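Local coordinates for protein NUDIX hydrolase (Alicyclobacillus acidocaldarius subsp. acidocaldarius, PDB 3QSJ) that probably hydrolyses phosphorus-containing anhydrides, as Nudix family enzymes generally do, and binds calcium at its metal site, at residues 5-17 and 41-53. Sequence-based numbering, arbitrary orientation. Where two conformers were deposited one is given.
Sequences TDIRKAATLVVIR and FVAFPGGAADPSD. With CA (calcium ion), chain B.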
ATOM      1  N   THR A   5      -7.007  14.114  20.330  1.00 34.00           N
ATOM      2  CA  THR A   5      -6.376  13.765  19.069  1.00 30.94           C
ATOM      3  C   THR A   5      -7.305  12.973  18.081  1.00 32.04           C
ATOM      4  O   THR A   5      -7.832  11.937  18.445  1.00 30.19           O
ATOM      5  CB  THR A   5      -5.049  13.029  19.388  1.00 32.53           C
ATOM      6  OG1 THR A   5      -4.271  13.813  20.305  1.00 39.36           O
ATOM      7  CG2 THR A   5      -4.225  12.783  18.181  1.00 32.45           C
ATOM      8  N   ASP A   6      -7.409  13.437  16.832  1.00 29.00           N
ATOM      9  CA  ASP A   6      -8.124  12.716  15.754  1.00 30.10           C
ATOM     10  C   ASP A   6      -7.448  11.352  15.570  1.00 27.99           C
ATOM     11  O   ASP A   6      -6.216  11.290  15.592  1.00 28.89           O
ATOM     12  CB  ASP A   6      -7.911  13.469  14.413  1.00 34.27           C
ATOM     13  CG  ASP A   6      -8.606  14.814  14.322  1.00 54.08           C
ATOM     14  OD1 ASP A   6      -9.781  14.902  14.735  1.00 55.15           O
ATOM     15  OD2 ASP A   6      -8.002  15.757  13.757  1.00 62.89           O
ATOM     16  N   ILE A   7      -8.215  10.269  15.364  1.00 21.02           N
ATOM     17  CA  ILE A   7      -7.618   8.961  15.035  1.00 19.60           C
ATOM     18  C   ILE A   7      -7.962   8.785  13.560  1.00 24.39           C
ATOM     19  O   ILE A   7      -9.128   8.505  13.203  1.00 24.67           O
ATOM     20  CB  ILE A   7      -8.200   7.849  15.925  1.00 22.98           C
ATOM     21  CG1 ILE A   7      -7.851   8.099  17.388  1.00 23.88           C
ATOM     22  CG2 ILE A   7      -7.683   6.454  15.474  1.00 27.57           C
ATOM     23  CD1 ILE A   7      -8.827   7.246  18.362  1.00 26.26           C
ATOM     24  N   ARG A   8      -6.991   9.072  12.711  1.00 16.64           N
ATOM     25  CA  ARG A   8      -7.261   9.165  11.278  1.00 18.63           C
ATOM     26  C   ARG A   8      -7.303   7.808  10.579  1.00 20.43           C
ATOM     27  O   ARG A   8      -6.331   7.073  10.641  1.00 19.06           O
ATOM     28  CB  ARG A   8      -6.238  10.107  10.631  1.00 23.83           C
ATOM     29  CG  ARG A   8      -6.553  10.451   9.168  1.00 40.15           C
ATOM     30  CD  ARG A   8      -7.042  11.882   9.022  1.00 55.80           C
ATOM     31  NE  ARG A   8      -7.594  12.157   7.693  1.00 58.64           N
ATOM     32  CZ  ARG A   8      -6.986  12.884   6.758  1.00 78.70           C
ATOM     33  NH1 ARG A   8      -7.568  13.087   5.583  1.00 74.78           N
ATOM     34  NH2 ARG A   8      -5.778  13.391   6.981  1.00 59.61           N
ATOM     35  N   LYS A   9      -8.442   7.452   9.949  1.00 18.24           N
ATOM     36  CA  LYS A   9      -8.503   6.207   9.165  1.00 16.68           C
ATOM     37  C   LYS A   9      -7.513   6.280   7.973  1.00 19.48           C
ATOM     38  O   LYS A   9      -7.461   7.297   7.243  1.00 19.01           O
ATOM     39  CB  LYS A   9      -9.913   5.964   8.621  1.00 18.77           C
ATOM     40  CG  LYS A   9     -10.884   5.506   9.750  1.00 19.46           C
ATOM     41  CD  LYS A   9     -10.707   4.035  10.051  1.00 19.77           C
ATOM     42  CE  LYS A   9     -11.757   3.592  11.084  1.00 28.53           C
ATOM     43  NZ  LYS A   9     -13.128   4.056  10.708  1.00 24.24           N
ATOM     44  N   ALA A  10      -6.731   5.215   7.788  1.00 16.38           N
ATOM     45  CA  ALA A  10      -5.719   5.121   6.724  1.00 16.04           C
ATOM     46  C   ALA A  10      -5.572   3.688   6.284  1.00 18.30           C
ATOM     47  O   ALA A  10      -6.118   2.761   6.926  1.00 15.91           O
ATOM     48  CB  ALA A  10      -4.370   5.600   7.287  1.00 16.98           C
ATOM     49  N   ALA A  11      -4.808   3.500   5.196  1.00 16.74           N
ATOM     50  CA  ALA A  11      -4.519   2.142   4.713  1.00 14.97           C
ATOM     51  C   ALA A  11      -3.231   2.145   4.010  1.00 15.26           C
ATOM     52  O   ALA A  11      -2.771   3.175   3.466  1.00 17.30           O
ATOM     53  CB  ALA A  11      -5.606   1.644   3.761  1.00 16.51           C
ATOM     54  N   THR A  12      -2.611   0.980   4.038  1.00 13.95           N
ATOM     55  CA  THR A  12      -1.288   0.761   3.485  1.00 13.68           C
ATOM     56  C   THR A  12      -1.284  -0.506   2.647  1.00 16.64           C
ATOM     57  O   THR A  12      -1.869  -1.511   3.053  1.00 16.32           O
ATOM     58  CB  THR A  12      -0.285   0.656   4.654  1.00 19.70           C
ATOM     59  OG1 THR A  12      -0.306   1.897   5.362  1.00 23.48           O
ATOM     60  CG2 THR A  12       1.124   0.495   4.146  1.00 23.12           C
ATOM     61  N   LEU A  13      -0.504  -0.483   1.556  1.00 14.70           N
ATOM     62  CA  LEU A  13      -0.405  -1.636   0.655  1.00 13.31           C
ATOM     63  C   LEU A  13       0.989  -2.188   0.685  1.00 16.11           C
ATOM     64  O   LEU A  13       1.975  -1.484   0.430  1.00 15.56           O
ATOM     65  CB  LEU A  13      -0.776  -1.270  -0.798  1.00 12.02           C
ATOM     66  CG  LEU A  13      -1.030  -2.475  -1.715  1.00 17.41           C
ATOM     67  CD1 LEU A  13      -2.149  -3.362  -1.139  1.00 15.53           C
ATOM     68  CD2 LEU A  13      -1.348  -1.971  -3.155  1.00 17.63           C
ATOM     69  N   VAL A  14       1.075  -3.513   0.928  1.00 12.94           N
ATOM     70  CA  VAL A  14       2.343  -4.219   1.022  1.00 12.97           C
ATOM     71  C   VAL A  14       2.382  -5.013  -0.271  1.00 16.30           C
ATOM     72  O   VAL A  14       1.656  -6.025  -0.405  1.00 15.31           O
ATOM     73  CB  VAL A  14       2.374  -5.123   2.279  1.00 14.95           C
ATOM     74  CG1 VAL A  14       3.736  -5.836   2.409  1.00 16.18           C
ATOM     75  CG2 VAL A  14       2.061  -4.310   3.547  1.00 14.96           C
ATOM     76  N   VAL A  15       3.193  -4.544  -1.221  1.00 15.37           N
ATOM     77  CA  VAL A  15       3.269  -5.177  -2.559  1.00 15.81           C
ATOM     78  C   VAL A  15       4.516  -6.037  -2.569  1.00 17.60           C
ATOM     79  O   VAL A  15       5.637  -5.530  -2.407  1.00 16.49           O
ATOM     80  CB  VAL A  15       3.305  -4.097  -3.674  1.00 18.45           C
ATOM     81  CG1 VAL A  15       3.233  -4.751  -5.060  1.00 17.37           C
ATOM     82  CG2 VAL A  15       2.165  -3.075  -3.497  1.00 18.06           C
ATOM     83  N   ILE A  16       4.336  -7.324  -2.794  1.00 15.03           N
ATOM     84  CA  ILE A  16       5.463  -8.268  -2.764  1.00 13.62           C
ATOM     85  C   ILE A  16       5.689  -9.094  -4.006  1.00 18.43           C
ATOM     86  O   ILE A  16       4.830  -9.176  -4.874  1.00 17.39           O
ATOM     87  CB  ILE A  16       5.248  -9.272  -1.584  1.00 15.49           C
ATOM     88  CG1 ILE A  16       4.025 -10.227  -1.842  1.00 15.44           C
ATOM     89  CG2 ILE A  16       5.195  -8.554  -0.239  1.00 15.96           C
ATOM     90  CD1 ILE A  16       3.884 -11.394  -0.747  1.00 19.49           C
ATOM     91  N   ARG A  17       6.882  -9.689  -4.102  1.00 15.49           N
ATOM     92  CA  ARG A  17       7.138 -10.609  -5.207  1.00 16.20           C
ATOM     93  C   ARG A  17       8.161 -11.660  -4.695  1.00 22.01           C
ATOM     94  O   ARG A  17       8.833 -11.441  -3.694  1.00 19.99           O
ATOM     95  CB  ARG A  17       7.674  -9.844  -6.420  1.00 18.23           C
ATOM     96  CG  ARG A  17       9.095  -9.315  -6.179  1.00 16.82           C
ATOM     97  CD  ARG A  17       9.502  -8.363  -7.292  1.00 18.25           C
ATOM     98  NE  ARG A  17      10.918  -7.956  -7.177  1.00 19.88           N
ATOM     99  CZ  ARG A  17      11.478  -7.107  -8.023  1.00 24.48           C
ATOM    100  NH1 ARG A  17      10.764  -6.594  -9.030  1.00 19.13           N
ATOM    101  NH2 ARG A  17      12.768  -6.764  -7.882  1.00 20.46           N
ATOM    102  N   PHE A  41      11.632   8.500   7.355  1.00 19.68           N
ATOM    103  CA  PHE A  41      11.060   7.181   7.713  1.00 20.14           C
ATOM    104  C   PHE A  41      10.843   6.304   6.460  1.00 21.82           C
ATOM    105  O   PHE A  41      10.439   6.832   5.396  1.00 19.66           O
ATOM    106  CB  PHE A  41       9.712   7.319   8.440  1.00 22.04           C
ATOM    107  CG  PHE A  41       9.804   7.482   9.940  1.00 22.92           C
ATOM    108  CD1 PHE A  41       9.180   6.578  10.792  1.00 25.95           C
ATOM    109  CD2 PHE A  41      10.556   8.513  10.504  1.00 24.06           C
ATOM    110  CE1 PHE A  41       9.253   6.736  12.186  1.00 27.44           C
ATOM    111  CE2 PHE A  41      10.639   8.667  11.903  1.00 26.71           C
ATOM    112  CZ  PHE A  41      10.002   7.765  12.731  1.00 25.60           C
ATOM    113  N   VAL A  42      11.104   5.008   6.587  0.54 17.06           N
ATOM    114  CA  VAL A  42      10.807   4.073   5.509  0.54 16.24           C
ATOM    115  C   VAL A  42       9.420   3.522   5.825  0.54 21.14           C
ATOM    116  O   VAL A  42       9.035   3.429   7.002  0.54 21.58           O
ATOM    117  CB  VAL A  42      11.872   2.959   5.322  0.54 18.73           C
ATOM    118  CG1 VAL A  42      13.212   3.556   4.839  0.54 16.59           C
ATOM    119  CG2 VAL A  42      12.073   2.131   6.604  0.54 19.84           C
ATOM    120  N   ALA A  43       8.645   3.204   4.780  1.00 20.32           N
ATOM    121  CA  ALA A  43       7.314   2.664   4.925  1.00 19.90           C
ATOM    122  C   ALA A  43       6.847   2.023   3.619  1.00 19.05           C
ATOM    123  O   ALA A  43       7.558   1.957   2.618  1.00 19.18           O
ATOM    124  CB  ALA A  43       6.344   3.799   5.315  1.00 22.00           C
ATOM    125  N   PHE A  44       5.623   1.569   3.655  1.00 17.13           N
ATOM    126  CA  PHE A  44       5.019   1.064   2.443  1.00 16.11           C
ATOM    127  C   PHE A  44       4.094   2.184   1.935  1.00 16.04           C
ATOM    128  O   PHE A  44       3.687   3.055   2.708  1.00 18.00           O
ATOM    129  CB  PHE A  44       4.179  -0.194   2.735  1.00 18.81           C
ATOM    130  CG  PHE A  44       4.953  -1.269   3.478  1.00 19.31           C
ATOM    131  CD1 PHE A  44       6.055  -1.896   2.886  1.00 18.43           C
ATOM    132  CD2 PHE A  44       4.598  -1.631   4.777  1.00 20.73           C
ATOM    133  CE1 PHE A  44       6.805  -2.835   3.598  1.00 21.12           C
ATOM    134  CE2 PHE A  44       5.350  -2.569   5.488  1.00 22.97           C
ATOM    135  CZ  PHE A  44       6.453  -3.153   4.907  1.00 22.02           C
ATOM    136  N   PRO A  45       3.699   2.154   0.659  1.00 14.69           N
ATOM    137  CA  PRO A  45       2.771   3.177   0.155  1.00 16.54           C
ATOM    138  C   PRO A  45       1.459   3.143   0.913  1.00 17.96           C
ATOM    139  O   PRO A  45       0.997   2.062   1.308  1.00 16.86           O
ATOM    140  CB  PRO A  45       2.559   2.761  -1.334  1.00 18.75           C
ATOM    141  CG  PRO A  45       3.829   2.017  -1.690  1.00 21.12           C
ATOM    142  CD  PRO A  45       4.102   1.202  -0.406  1.00 15.65           C
ATOM    143  N   GLY A  46       0.886   4.307   1.166  1.00 14.97           N
ATOM    144  CA  GLY A  46      -0.369   4.346   1.923  1.00 15.62           C
ATOM    145  C   GLY A  46      -0.782   5.744   2.288  1.00 20.06           C
ATOM    146  O   GLY A  46      -0.127   6.719   1.901  1.00 20.32           O
ATOM    147  N   GLY A  47      -1.862   5.870   3.020  1.00 15.58           N
ATOM    148  CA  GLY A  47      -2.270   7.203   3.433  1.00 16.18           C
ATOM    149  C   GLY A  47      -3.698   7.213   3.903  1.00 17.81           C
ATOM    150  O   GLY A  47      -4.346   6.169   4.024  1.00 16.65           O
ATOM    151  N   ALA A  48      -4.180   8.406   4.145  1.00 19.33           N
ATOM    152  CA  ALA A  48      -5.489   8.647   4.745  1.00 18.45           C
ATOM    153  C   ALA A  48      -6.565   8.316   3.769  1.00 19.40           C
ATOM    154  O   ALA A  48      -6.456   8.593   2.553  1.00 19.88           O
ATOM    155  CB  ALA A  48      -5.598  10.129   5.201  1.00 20.27           C
ATOM    156  N   ALA A  49      -7.676   7.767   4.317  1.00 17.40           N
ATOM    157  CA  ALA A  49      -8.868   7.499   3.531  1.00 17.95           C
ATOM    158  C   ALA A  49      -9.430   8.797   2.931  1.00 24.61           C
ATOM    159  O   ALA A  49      -9.364   9.857   3.563  1.00 24.90           O
ATOM    160  CB  ALA A  49      -9.957   6.827   4.406  1.00 19.89           C
ATOM    161  N   ASP A  50      -9.986   8.708   1.713  1.00 22.26           N
ATOM    162  CA  ASP A  50     -10.641   9.839   1.005  1.00 23.50           C
ATOM    163  C   ASP A  50     -12.104   9.418   0.723  1.00 26.56           C
ATOM    164  O   ASP A  50     -12.339   8.219   0.520  1.00 21.84           O
ATOM    165  CB  ASP A  50      -9.905  10.097  -0.320  1.00 26.28           C
ATOM    166  CG  ASP A  50     -10.485  11.207  -1.226  1.00 36.85           C
ATOM    167  OD1 ASP A  50     -10.179  12.400  -0.982  1.00 41.81           O
ATOM    168  OD2 ASP A  50     -11.319  10.883  -2.126  1.00 32.98           O
ATOM    169  N   PRO A  51     -13.069  10.364   0.621  1.00 27.26           N
ATOM    170  CA  PRO A  51     -14.478   9.964   0.360  1.00 27.63           C
ATOM    171  C   PRO A  51     -14.665   9.154  -0.909  1.00 28.50           C
ATOM    172  O   PRO A  51     -15.508   8.263  -0.910  1.00 29.50           O
ATOM    173  CB  PRO A  51     -15.214  11.302   0.231  1.00 31.14           C
ATOM    174  CG  PRO A  51     -14.381  12.269   1.079  1.00 35.79           C
ATOM    175  CD  PRO A  51     -12.957  11.820   0.899  1.00 30.97           C
ATOM    176  N   SER A  52     -13.891   9.446  -2.000  1.00 24.26           N
ATOM    177  CA  SER A  52     -14.099   8.684  -3.253  1.00 23.93           C
ATOM    178  C   SER A  52     -13.690   7.214  -3.100  1.00 23.19           C
ATOM    179  O   SER A  52     -14.002   6.432  -3.986  1.00 20.87           O
ATOM    180  CB  SER A  52     -13.370   9.313  -4.448  1.00 28.54           C
ATOM    181  OG  SER A  52     -11.957   9.342  -4.261  1.00 32.42           O
ATOM    182  N   ASP A  53     -12.948   6.845  -2.009  1.00 20.14           N
ATOM    183  CA  ASP A  53     -12.503   5.453  -1.842  1.00 17.54           C
ATOM    184  C   ASP A  53     -13.702   4.507  -1.663  1.00 17.69           C
ATOM    185  O   ASP A  53     -13.770   3.488  -2.364  1.00 17.04           O
ATOM    186  CB  ASP A  53     -11.488   5.292  -0.699  1.00 17.36           C
ATOM    187  CG  ASP A  53     -10.207   6.066  -0.989  1.00 19.06           C
ATOM    188  OD1 ASP A  53      -9.965   6.394  -2.184  1.00 21.75           O
ATOM    189  OD2 ASP A  53      -9.475   6.384  -0.028  1.00 18.88           O
TER
HETATM  190 CA    CA B 230       0.555   8.496   0.568  1.00 19.08          CA
HETATM  191  O   HOH W   1      -8.948   9.597   6.766  1.00 34.51           O
HETATM  192  O   HOH W   2       2.073   3.765   4.716  1.00 25.96           O
HETATM  193  O   HOH W   3      -0.390  10.255   1.762  1.00 28.03           O
HETATM  194  O   HOH W   4       0.183   9.589  -1.630  1.00 25.92           O
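The F44 ring lies with one face under V14, whose methyl CG2 sits 4.2 Å from the ring centroid in a CH-pi contact offset toward the rim. At T12, chi1 of -62° sets OG1 beside the backbone N, sharing a water with F44 O, and turns CG2 anti to that N, at the ring edge 4.1 Å from F44 CD2 and 3.4 Å from F44 CB. V203 and L204 of helix 198-209 also touch this phenylalanine; an alanine here would probably leave V14 CG2 and T12 CG2 without the ring they pack on and open a gap beside L204. Beyond F44, strands 7-17 and 46-48 run antiparallel. L13 N donates to P45 O at 3.0 Å, A11 and G47 exchange a reciprocal pair of bonds, and A49 N donates to K9 O at 3.0 Å. The R8 guanidinium lays a face over A48, R8 CZ being 3.5 Å from A48 CB. A CB on G46 would clash with A11 O and T12 OG1; one on G47 would crowd the calcium. G46 O binds that ion at 2.3 Å with E82 and E86, as typical of Nudix hydrolases, where Nudix-box helix glutamates join a backbone carbonyl.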